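Putative hydroxymethylglutaryl-CoA synthase (Streptococcus mutans, PDB 3SQZ) probably catalyses the condensation of acetyl-CoA with acetoacetyl-CoA to hydroxymethylglutaryl-CoA, and binds coenzyme A within a thiolase fold. Local coordinates at residues A[128-133]-A[166-171]; A[150-155]-A[194-199]; A[306-311]-A[316-321]; A[324-329]-A[365-370]. One frame throughout, in Å; residues are numbered along the deposited sequence. Where two conformers were deposited one is given.

Overall arrangement
From the N terminus, the segments of interactions 1 and 2 alternate along the chain. The C-terminal end of helix 122-129 and the turn that follows come first, then helix 147-161, then strands 166-175 and 188-198, so the two loops these contacts close cross each other. The two strands are neighbours in one sheet and hydrogen-bond through V167 and V196. Interaction 3 follows in series, closing a short turn between helices 305-308 and 315-326; F317 packs on M194 and L152 of interaction 2. Interaction 4 starts from the end of helix 315-326 and closes a longer loop, containing strands 335-342 and 346-354, onto helix 366-371. It touches interaction 3 through L321 with R366 and I308 with L370.

Interaction 1: residues A[128-133]-A[166-171]; sequences SLLGIQ and RVLVLA
L130 and I132 make a small, buried, purely apolar contact with L168, joining the C-terminal end of helix 122-129 and the turn that follows to one face of strand 166-175. Only about 85 Å² is buried between the segments, and a single methyl of the strand, L168 CD2, receives both partners. L130 meets L168 tip to tip, with L130 CD1 3.8 Å from L168 CD2. I132 comes in at a slant, and its CD1 lies 4.0 Å from L168 CD2. L168 extends toward them because its CG stands opposite the backbone N across the CA-CB bond (chi1 178°).

The turn between L130 and I132 sets both side chains on the same side. G131 ends the helix in a Schellman motif with a phi of 69°, a value that favours glycine, and G131 N bonds back to S128 O at 3.1 Å. The chain thereby leaves the last turn in a new direction, and I132 again points to the strand beside L130. Next along, Q133 hydrogen-bonds to H127, I105 and F135.

A93 of helix 85-94 touches both L130 and L168 and adds to the packing, while I132 also rests on V108 of the adjacent strand 105-111. V167 and V169 point to the other face, where A155 and A151 of helix 147-161 receive them. A strand packed between helices on its two faces is characteristic of the layered thiolase fold, in which sheets alternate with layers of helix.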
# COMPACT_ATOMS: atom_id res chain seq x y z
N SER A 128 10.12 -2.19 17.89
CA SER A 128 11.31 -1.70 18.58
C SER A 128 11.65 -0.26 18.21
O SER A 128 11.87 0.60 19.06
CB SER A 128 12.48 -2.62 18.21
OG SER A 128 13.67 -2.21 18.83
N LEU A 129 11.71 0.00 16.90
CA LEU A 129 12.11 1.32 16.41
C LEU A 129 11.15 2.41 16.88
O LEU A 129 11.57 3.55 17.10
CB LEU A 129 12.21 1.33 14.89
CG LEU A 129 13.39 0.57 14.29
CD1 LEU A 129 13.19 0.35 12.80
CD2 LEU A 129 14.73 1.27 14.57
N LEU A 130 9.88 2.07 17.02
CA LEU A 130 8.86 3.03 17.43
C LEU A 130 8.70 3.15 18.94
O LEU A 130 7.98 4.02 19.41
CB LEU A 130 7.51 2.68 16.82
CG LEU A 130 7.39 2.83 15.30
CD1 LEU A 130 6.13 2.13 14.82
CD2 LEU A 130 7.42 4.29 14.91
N GLY A 131 9.34 2.26 19.70
CA GLY A 131 9.24 2.34 21.14
C GLY A 131 7.85 2.00 21.67
O GLY A 131 7.40 2.56 22.66
N ILE A 132 7.18 1.06 21.01
CA ILE A 132 5.88 0.61 21.47
C ILE A 132 6.03 -0.23 22.75
O ILE A 132 7.04 -0.90 22.96
CB ILE A 132 5.14 -0.15 20.34
CG1 ILE A 132 4.80 0.87 19.23
CG2 ILE A 132 3.90 -0.85 20.84
CD1 ILE A 132 4.38 0.25 17.93
N GLN A 133 5.03 -0.16 23.63
CA GLN A 133 5.08 -0.88 24.90
C GLN A 133 5.28 -2.38 24.66
O GLN A 133 4.84 -2.92 23.64
CB GLN A 133 3.82 -0.57 25.72
CG GLN A 133 2.51 -1.04 25.10
CD GLN A 133 2.19 -2.48 25.45
OE1 GLN A 133 2.66 -3.01 26.46
NE2 GLN A 133 1.38 -3.12 24.62
N ARG A 166 -5.28 -0.61 21.01
CA ARG A 166 -5.09 -0.06 19.67
C ARG A 166 -4.21 -1.02 18.89
O ARG A 166 -3.43 -1.78 19.47
CB ARG A 166 -4.46 1.34 19.73
CG ARG A 166 -5.26 2.29 20.59
CD ARG A 166 -4.69 3.69 20.70
NE ARG A 166 -5.49 4.41 21.68
CZ ARG A 166 -5.29 5.66 22.07
NH1 ARG A 166 -6.10 6.19 22.98
NH2 ARG A 166 -4.28 6.37 21.59
N VAL A 167 -4.35 -1.00 17.57
CA VAL A 167 -3.56 -1.89 16.73
C VAL A 167 -2.90 -1.08 15.62
O VAL A 167 -3.52 -0.19 15.04
CB VAL A 167 -4.44 -3.01 16.10
CG1 VAL A 167 -3.62 -3.89 15.17
CG2 VAL A 167 -5.09 -3.83 17.20
N LEU A 168 -1.65 -1.40 15.34
CA LEU A 168 -0.92 -0.76 14.26
C LEU A 168 -0.78 -1.74 13.10
O LEU A 168 -0.20 -2.82 13.26
CB LEU A 168 0.46 -0.35 14.75
CG LEU A 168 1.38 0.31 13.72
CD1 LEU A 168 0.78 1.61 13.20
CD2 LEU A 168 2.75 0.52 14.32
N VAL A 169 -1.33 -1.37 11.95
CA VAL A 169 -1.22 -2.14 10.73
C VAL A 169 -0.29 -1.41 9.77
O VAL A 169 -0.48 -0.22 9.51
CB VAL A 169 -2.60 -2.34 10.06
CG1 VAL A 169 -2.47 -3.03 8.70
CG2 VAL A 169 -3.51 -3.14 10.99
N LEU A 170 0.73 -2.11 9.28
CA LEU A 170 1.67 -1.56 8.31
C LEU A 170 1.53 -2.35 7.02
O LEU A 170 1.48 -3.57 7.05
CB LEU A 170 3.11 -1.71 8.80
CG LEU A 170 3.57 -1.06 10.10
CD1 LEU A 170 3.06 0.37 10.26
CD2 LEU A 170 3.25 -1.90 11.31
N ALA A 171 1.47 -1.63 5.90
CA ALA A 171 1.43 -2.24 4.58
C ALA A 171 2.59 -1.65 3.81
O ALA A 171 2.50 -0.51 3.32
CB ALA A 171 0.13 -1.93 3.90

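Interaction 2: residues A[150-155]-A[194-199]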
# COMPACT_ATOMS: atom_id res chain seq x y z
N ALA A 150 -6.53 -8.38 5.38
CA ALA A 150 -6.68 -9.34 6.48
C ALA A 150 -6.15 -8.75 7.78
O ALA A 150 -6.75 -8.94 8.85
CB ALA A 150 -5.98 -10.65 6.15
N ALA A 151 -5.04 -8.01 7.70
CA ALA A 151 -4.48 -7.37 8.89
C ALA A 151 -5.48 -6.40 9.50
O ALA A 151 -5.67 -6.37 10.72
CB ALA A 151 -3.19 -6.65 8.53
N LEU A 152 -6.10 -5.59 8.65
CA LEU A 152 -7.08 -4.62 9.12
C LEU A 152 -8.27 -5.31 9.76
O LEU A 152 -8.81 -4.85 10.76
CB LEU A 152 -7.53 -3.76 7.95
CG LEU A 152 -8.25 -2.46 8.25
CD1 LEU A 152 -7.34 -1.56 9.08
CD2 LEU A 152 -8.63 -1.78 6.96
N ASN A 153 -8.71 -6.41 9.16
CA ASN A 153 -9.85 -7.13 9.69
C ASN A 153 -9.56 -7.72 11.07
O ASN A 153 -10.38 -7.61 11.98
CB ASN A 153 -10.29 -8.22 8.72
CG ASN A 153 -11.56 -8.90 9.16
OD1 ASN A 153 -11.54 -10.02 9.65
ND2 ASN A 153 -12.68 -8.21 8.99
N TYR A 154 -8.42 -8.38 11.22
CA TYR A 154 -8.02 -8.89 12.52
C TYR A 154 -7.91 -7.73 13.52
O TYR A 154 -8.40 -7.83 14.65
CB TYR A 154 -6.71 -9.67 12.40
CG TYR A 154 -6.18 -10.33 13.66
CD1 TYR A 154 -6.97 -10.52 14.79
CD2 TYR A 154 -4.86 -10.77 13.69
CE1 TYR A 154 -6.44 -11.15 15.93
CE2 TYR A 154 -4.33 -11.39 14.82
CZ TYR A 154 -5.12 -11.57 15.93
OH TYR A 154 -4.56 -12.19 17.04
N ALA A 155 -7.29 -6.63 13.11
CA ALA A 155 -7.17 -5.46 13.97
C ALA A 155 -8.54 -5.01 14.50
O ALA A 155 -8.70 -4.74 15.69
CB ALA A 155 -6.50 -4.32 13.23
N MET A 194 -1.70 2.30 9.45
CA MET A 194 -3.06 2.56 9.90
C MET A 194 -3.16 2.24 11.38
O MET A 194 -2.79 1.15 11.81
CB MET A 194 -4.07 1.75 9.09
CG MET A 194 -4.15 2.22 7.65
SD MET A 194 -5.17 1.22 6.56
CE MET A 194 -4.13 -0.23 6.38
N LEU A 195 -3.64 3.20 12.16
CA LEU A 195 -3.92 2.98 13.57
C LEU A 195 -5.39 2.67 13.72
O LEU A 195 -6.24 3.47 13.32
CB LEU A 195 -3.55 4.23 14.37
CG LEU A 195 -3.72 4.06 15.88
CD1 LEU A 195 -2.68 3.10 16.45
CD2 LEU A 195 -3.65 5.41 16.56
N VAL A 196 -5.68 1.50 14.29
CA VAL A 196 -7.05 1.05 14.46
C VAL A 196 -7.43 1.12 15.93
O VAL A 196 -6.67 0.67 16.79
CB VAL A 196 -7.20 -0.40 13.93
CG1 VAL A 196 -8.61 -0.94 14.21
CG2 VAL A 196 -6.86 -0.45 12.45
N LYS A 197 -8.58 1.73 16.22
CA LYS A 197 -9.06 1.84 17.59
C LYS A 197 -10.56 2.11 17.61
O LYS A 197 -11.18 2.31 16.57
CB LYS A 197 -8.31 2.93 18.36
CG LYS A 197 -8.55 4.32 17.82
CD LYS A 197 -7.73 5.37 18.56
CE LYS A 197 -8.27 5.62 19.96
NZ LYS A 197 -9.64 6.21 19.94
N LYS A 198 -11.13 2.09 18.81
CA LYS A 198 -12.52 2.45 19.00
C LYS A 198 -12.71 3.94 18.76
O LYS A 198 -11.79 4.73 18.97
CB LYS A 198 -12.95 2.07 20.42
CG LYS A 198 -14.43 2.22 20.68
CD LYS A 198 -14.80 1.70 22.06
CE LYS A 198 -14.55 2.75 23.14
NZ LYS A 198 -13.12 3.14 23.24
N ASP A 199 -13.90 4.33 18.31
CA ASP A 199 -14.20 5.73 18.04
C ASP A 199 -13.15 6.36 17.14
O ASP A 199 -12.56 7.39 17.47
CB ASP A 199 -14.36 6.48 19.35
CG ASP A 199 -15.50 5.94 20.17
OD1 ASP A 199 -16.55 5.61 19.58
OD2 ASP A 199 -15.35 5.82 21.41
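V196 of strand 188-198 projects into the shallow hollow between L152 and A155, residues one turn apart on helix 147-161. The helix runs over the strand nearly parallel to it: the segment axes come within 9.4 Å and cross at -24°. The small A155 allows this approach, offering only a methyl, and the CA atoms of A155 and V196 are 6.5 Å apart.

The bump is the fork of V196. Its CG1 is anti to the backbone N (chi1 176°), which puts CG2 opposite the carbonyl carbon and into the hollow. There CG2 touches L152 CD1 at 3.6 Å and, at roughly a right angle to that direction, A155 CB at 4.0 Å. The second prong lies against the carbonyl of A155, V196 CG1 being 4.1 Å from A155 O. L152 needs its torsions to get there, for the bond from CA to CB does not aim at the strand; chi1 of -164° swings the isobutyl group across V196 at a slant. The same L152 CD1 then skirts the thioether of M194, 4.3 Å from SD.

F317 of helix 315-326 extends the patch by packing on both L152 and M194, and C145, the predicted acyl-thioester residue, here 3-sulfinoalanine, precedes helix 147-161. The side chains that meet are all apolar (a methyl, an isopropyl, an isobutyl and a thioether), so the helix is held to the sheet by buried dispersion contacts and shape.

Interaction 3: residues A[306-311]-A[316-321]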
# COMPACT_ATOMS: atom_id res chain seq x y z
N LYS A 306 -0.12 7.75 -9.34
CA LYS A 306 0.48 8.25 -10.58
C LYS A 306 1.90 8.75 -10.38
O LYS A 306 2.67 8.82 -11.34
CB LYS A 306 -0.36 9.39 -11.17
CG LYS A 306 -1.65 8.94 -11.78
CD LYS A 306 -2.34 10.08 -12.51
CE LYS A 306 -3.61 9.62 -13.21
NZ LYS A 306 -4.32 10.72 -13.89
N GLN A 307 2.23 9.15 -9.15
CA GLN A 307 3.55 9.71 -8.84
C GLN A 307 4.48 8.73 -8.13
O GLN A 307 5.67 8.99 -8.02
CB GLN A 307 3.41 10.94 -7.94
CG GLN A 307 2.49 12.03 -8.48
CD GLN A 307 2.86 12.44 -9.87
OE1 GLN A 307 4.02 12.74 -10.16
NE2 GLN A 307 1.88 12.44 -10.76
N ILE A 308 3.91 7.64 -7.61
CA ILE A 308 4.62 6.71 -6.73
C ILE A 308 4.83 5.33 -7.34
O ILE A 308 5.85 4.68 -7.09
CB ILE A 308 3.86 6.58 -5.39
CG1 ILE A 308 3.97 7.89 -4.63
CG2 ILE A 308 4.35 5.38 -4.56
CD1 ILE A 308 2.94 8.07 -3.56
N GLY A 309 3.88 4.87 -8.15
CA GLY A 309 3.96 3.54 -8.70
C GLY A 309 3.31 2.51 -7.80
O GLY A 309 2.49 2.84 -6.93
N ASN A 310 3.67 1.25 -8.01
CA ASN A 310 3.10 0.12 -7.30
C ASN A 310 3.76 -0.05 -5.94
O ASN A 310 4.99 -0.10 -5.85
CB ASN A 310 3.36 -1.12 -8.17
CG ASN A 310 2.62 -2.36 -7.70
OD1 ASN A 310 1.91 -2.35 -6.70
ND2 ASN A 310 2.79 -3.43 -8.46
N ILE A 311 2.95 -0.14 -4.88
CA ILE A 311 3.48 -0.43 -3.55
C ILE A 311 2.86 -1.70 -2.97
O ILE A 311 2.82 -1.88 -1.75
CB ILE A 311 3.42 0.79 -2.59
CG1 ILE A 311 1.98 1.15 -2.19
CG2 ILE A 311 4.16 1.98 -3.21
CD1 ILE A 311 1.91 2.13 -1.03
N LEU A 316 -3.94 -0.23 -2.31
CA LEU A 316 -5.35 0.07 -2.08
C LEU A 316 -5.49 1.21 -1.07
O LEU A 316 -6.31 2.12 -1.24
CB LEU A 316 -6.05 -1.18 -1.54
CG LEU A 316 -7.50 -1.01 -1.05
CD1 LEU A 316 -8.44 -0.58 -2.17
CD2 LEU A 316 -7.98 -2.31 -0.41
N PHE A 317 -4.68 1.17 -0.02
CA PHE A 317 -4.78 2.12 1.08
C PHE A 317 -4.17 3.47 0.76
O PHE A 317 -4.65 4.49 1.23
CB PHE A 317 -4.24 1.48 2.35
CG PHE A 317 -4.97 0.22 2.68
CD1 PHE A 317 -6.24 0.29 3.22
CD2 PHE A 317 -4.47 -1.02 2.32
CE1 PHE A 317 -6.97 -0.85 3.47
CE2 PHE A 317 -5.19 -2.18 2.56
CZ PHE A 317 -6.45 -2.09 3.15
N LEU A 318 -3.15 3.47 -0.09
CA LEU A 318 -2.64 4.71 -0.66
C LEU A 318 -3.74 5.39 -1.48
O LEU A 318 -3.90 6.60 -1.43
CB LEU A 318 -1.39 4.44 -1.51
CG LEU A 318 -0.79 5.67 -2.20
CD1 LEU A 318 -0.35 6.72 -1.20
CD2 LEU A 318 0.36 5.24 -3.09
N GLY A 319 -4.49 4.60 -2.25
CA GLY A 319 -5.61 5.16 -2.99
C GLY A 319 -6.69 5.72 -2.09
O GLY A 319 -7.28 6.76 -2.38
N LEU A 320 -6.99 5.02 -0.98
CA LEU A 320 -7.92 5.55 0.01
C LEU A 320 -7.42 6.92 0.52
O LEU A 320 -8.17 7.89 0.59
CB LEU A 320 -8.08 4.57 1.17
CG LEU A 320 -8.92 5.08 2.34
CD1 LEU A 320 -10.38 5.39 1.96
CD2 LEU A 320 -8.87 4.09 3.50
N LEU A 321 -6.14 6.98 0.86
CA LEU A 321 -5.57 8.23 1.36
C LEU A 321 -5.64 9.34 0.31
O LEU A 321 -6.03 10.47 0.61
CB LEU A 321 -4.12 7.98 1.78
CG LEU A 321 -3.39 9.15 2.43
CD1 LEU A 321 -4.08 9.62 3.71
CD2 LEU A 321 -1.95 8.75 2.68
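I308, at the end of helix 305-308, and I311, three residues on in the turn that leads to helix 315-326, converge on L318. Apolar contacts carry the whole interaction, and they centre on one methyl. L318 CD2 meets I308 CD1 tip to tip at 3.9 Å, while I311 CD1 arrives about at right angles to the leucine and sits 4.0 Å from the same L318 CD2. That I311 methyl also rests over the base of the side chain, 4.1 Å from L318 CB. I311 gets there with CG1 lodged between the backbone N and the carbonyl carbon (chi1 69°).

The backbone makes this convergence possible. G309 leaves the helix with a phi of 89°, angles that by themselves call for glycine, and the CB of N310 points away from helix 315-326. N310, next to the apolar cluster, accepts the Y312 amide at OD1. N310 is a predicted binding residue for hydroxymethylglutaryl-CoA, the product of the presumed reaction. The side chain of I311 is about 7 Å from that of H267, a predicted proton donor or acceptor.

F44 of strand 37-45 touches I308, I311 and L318 alike, setting the turn against the sheet, while F317 on the same helix faces helix 147-161 and strand 188-198.

Interaction 4: residues A[324-329]-A[365-370]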
# COMPACT_ATOMS: atom_id res chain seq x y z
N LEU A 324 -9.22 10.57 0.11
CA LEU A 324 -9.66 11.41 1.21
C LEU A 324 -9.03 12.79 1.18
O LEU A 324 -9.67 13.77 1.57
CB LEU A 324 -9.35 10.74 2.55
CG LEU A 324 -10.04 9.39 2.77
CD1 LEU A 324 -9.84 8.95 4.22
CD2 LEU A 324 -11.52 9.44 2.41
N GLU A 325 -7.79 12.87 0.70
CA GLU A 325 -7.06 14.12 0.65
C GLU A 325 -7.34 14.95 -0.60
O GLU A 325 -6.98 16.13 -0.66
CB GLU A 325 -5.55 13.87 0.82
CG GLU A 325 -5.23 13.47 2.25
CD GLU A 325 -3.77 13.16 2.55
OE1 GLU A 325 -2.94 13.02 1.61
OE2 GLU A 325 -3.45 13.06 3.75
N ASN A 326 -8.01 14.37 -1.59
CA ASN A 326 -8.22 15.05 -2.86
C ASN A 326 -9.65 15.16 -3.36
O ASN A 326 -9.93 15.98 -4.23
CB ASN A 326 -7.30 14.47 -3.94
CG ASN A 326 -5.85 14.73 -3.62
OD1 ASN A 326 -5.33 15.81 -3.87
ND2 ASN A 326 -5.19 13.74 -3.02
N SER A 327 -10.56 14.36 -2.82
CA SER A 327 -11.96 14.53 -3.19
C SER A 327 -12.48 15.86 -2.66
O SER A 327 -12.18 16.24 -1.53
CB SER A 327 -12.83 13.42 -2.63
OG SER A 327 -14.20 13.72 -2.85
N GLN A 328 -13.28 16.53 -3.47
CA GLN A 328 -13.89 17.79 -3.05
C GLN A 328 -15.34 17.61 -2.62
O GLN A 328 -16.02 18.59 -2.31
CB GLN A 328 -13.75 18.84 -4.15
CG GLN A 328 -12.29 19.17 -4.45
CD GLN A 328 -12.12 20.30 -5.44
OE1 GLN A 328 -11.12 21.03 -5.41
NE2 GLN A 328 -13.09 20.45 -6.33
N ASN A 329 -15.82 16.36 -2.58
CA ASN A 329 -17.22 16.11 -2.28
C ASN A 329 -17.52 15.16 -1.12
O ASN A 329 -18.66 15.08 -0.68
CB ASN A 329 -17.97 15.65 -3.53
CG ASN A 329 -17.41 14.37 -4.09
OD1 ASN A 329 -16.78 14.36 -5.15
ND2 ASN A 329 -17.62 13.28 -3.36
N ASN A 365 -0.33 18.80 1.92
CA ASN A 365 0.83 19.07 1.08
C ASN A 365 1.58 17.81 0.65
O ASN A 365 2.78 17.85 0.38
CB ASN A 365 1.79 20.04 1.76
CG ASN A 365 2.41 19.47 3.02
OD1 ASN A 365 1.91 18.49 3.58
ND2 ASN A 365 3.49 20.08 3.47
N ARG A 366 0.87 16.68 0.55
CA ARG A 366 1.56 15.44 0.25
C ARG A 366 2.17 15.43 -1.16
O ARG A 366 3.26 14.91 -1.37
CB ARG A 366 0.66 14.23 0.47
CG ARG A 366 1.43 12.98 0.77
CD ARG A 366 0.52 11.82 1.12
NE ARG A 366 -0.34 12.06 2.28
CZ ARG A 366 -0.02 11.79 3.54
NH1 ARG A 366 1.19 11.34 3.86
NH2 ARG A 366 -0.90 12.00 4.51
N LEU A 367 1.47 16.02 -2.12
CA LEU A 367 2.02 16.12 -3.47
C LEU A 367 3.28 16.98 -3.47
O LEU A 367 4.26 16.69 -4.16
CB LEU A 367 0.98 16.67 -4.45
CG LEU A 367 -0.21 15.76 -4.79
CD1 LEU A 367 -1.25 16.50 -5.62
CD2 LEU A 367 0.27 14.50 -5.50
N ASP A 368 3.27 18.04 -2.67
CA ASP A 368 4.45 18.88 -2.53
C ASP A 368 5.61 18.08 -1.97
O ASP A 368 6.74 18.17 -2.44
CB ASP A 368 4.14 20.08 -1.65
CG ASP A 368 2.98 20.89 -2.18
OD1 ASP A 368 3.14 21.50 -3.24
OD2 ASP A 368 1.90 20.86 -1.57
N LYS A 369 5.34 17.27 -0.94
CA LYS A 369 6.39 16.45 -0.36
C LYS A 369 6.95 15.46 -1.38
O LYS A 369 8.16 15.25 -1.45
CB LYS A 369 5.91 15.73 0.89
CG LYS A 369 5.57 16.66 2.05
CD LYS A 369 5.07 15.82 3.23
CE LYS A 369 4.76 16.66 4.45
NZ LYS A 369 4.38 15.77 5.58
N LEU A 370 6.08 14.87 -2.19
CA LEU A 370 6.54 13.91 -3.19
C LEU A 370 7.45 14.57 -4.24
O LEU A 370 8.38 13.93 -4.75
CB LEU A 370 5.37 13.20 -3.87
CG LEU A 370 4.62 12.23 -2.96
CD1 LEU A 370 3.32 11.82 -3.62
CD2 LEU A 370 5.47 11.01 -2.62
O HOH W 1 -2.06 16.16 0.57
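E325, in the last turn of helix 315-326, and R366, opening helix 366-371, come within 8.7 Å of each other between CA atoms. Their side chains meet in a salt bridge, crossing at about a right angle. R366 grips the carboxylate side-on with two nitrogens: NE gives its N-H to E325 OE1 at 2.9 Å, and NH2 gives one to E325 OE2, also at 2.9 Å. Both bonds are close to straight, at 173° or more, and both oxygens use their syn lone pairs. Carboxylate and guanidinium are nearly coplanar, 9° apart, as expected of a paired bond that fixes rotation about both groups. A bend at chi3 of R366 (-59°) turns the guanidinium edge to the extended glutamate.

Each oxygen has a further partner, Y304 OH for E325 OE1 and Q363 N for E325 OE2. A water O accepts from R366 N at 3.0 Å. The same water O donates weakly to E325 OE1, 3.4 Å away, linking the carboxylate to the first turn of the helix. N326, held chiefly by S322 O, lies loosely beside L367, with N326 OD1 4.5 Å from L367 CD1. Just beyond, S327 OG accepts from N329 N at 3.1 Å in an ST turn.

The pair thus ties the C-terminal end of helix 315-326 to the start of helix 366-371, with L321 of the former packed on R366, Y304 alongside, and helix 288-302 touching N326 and N329.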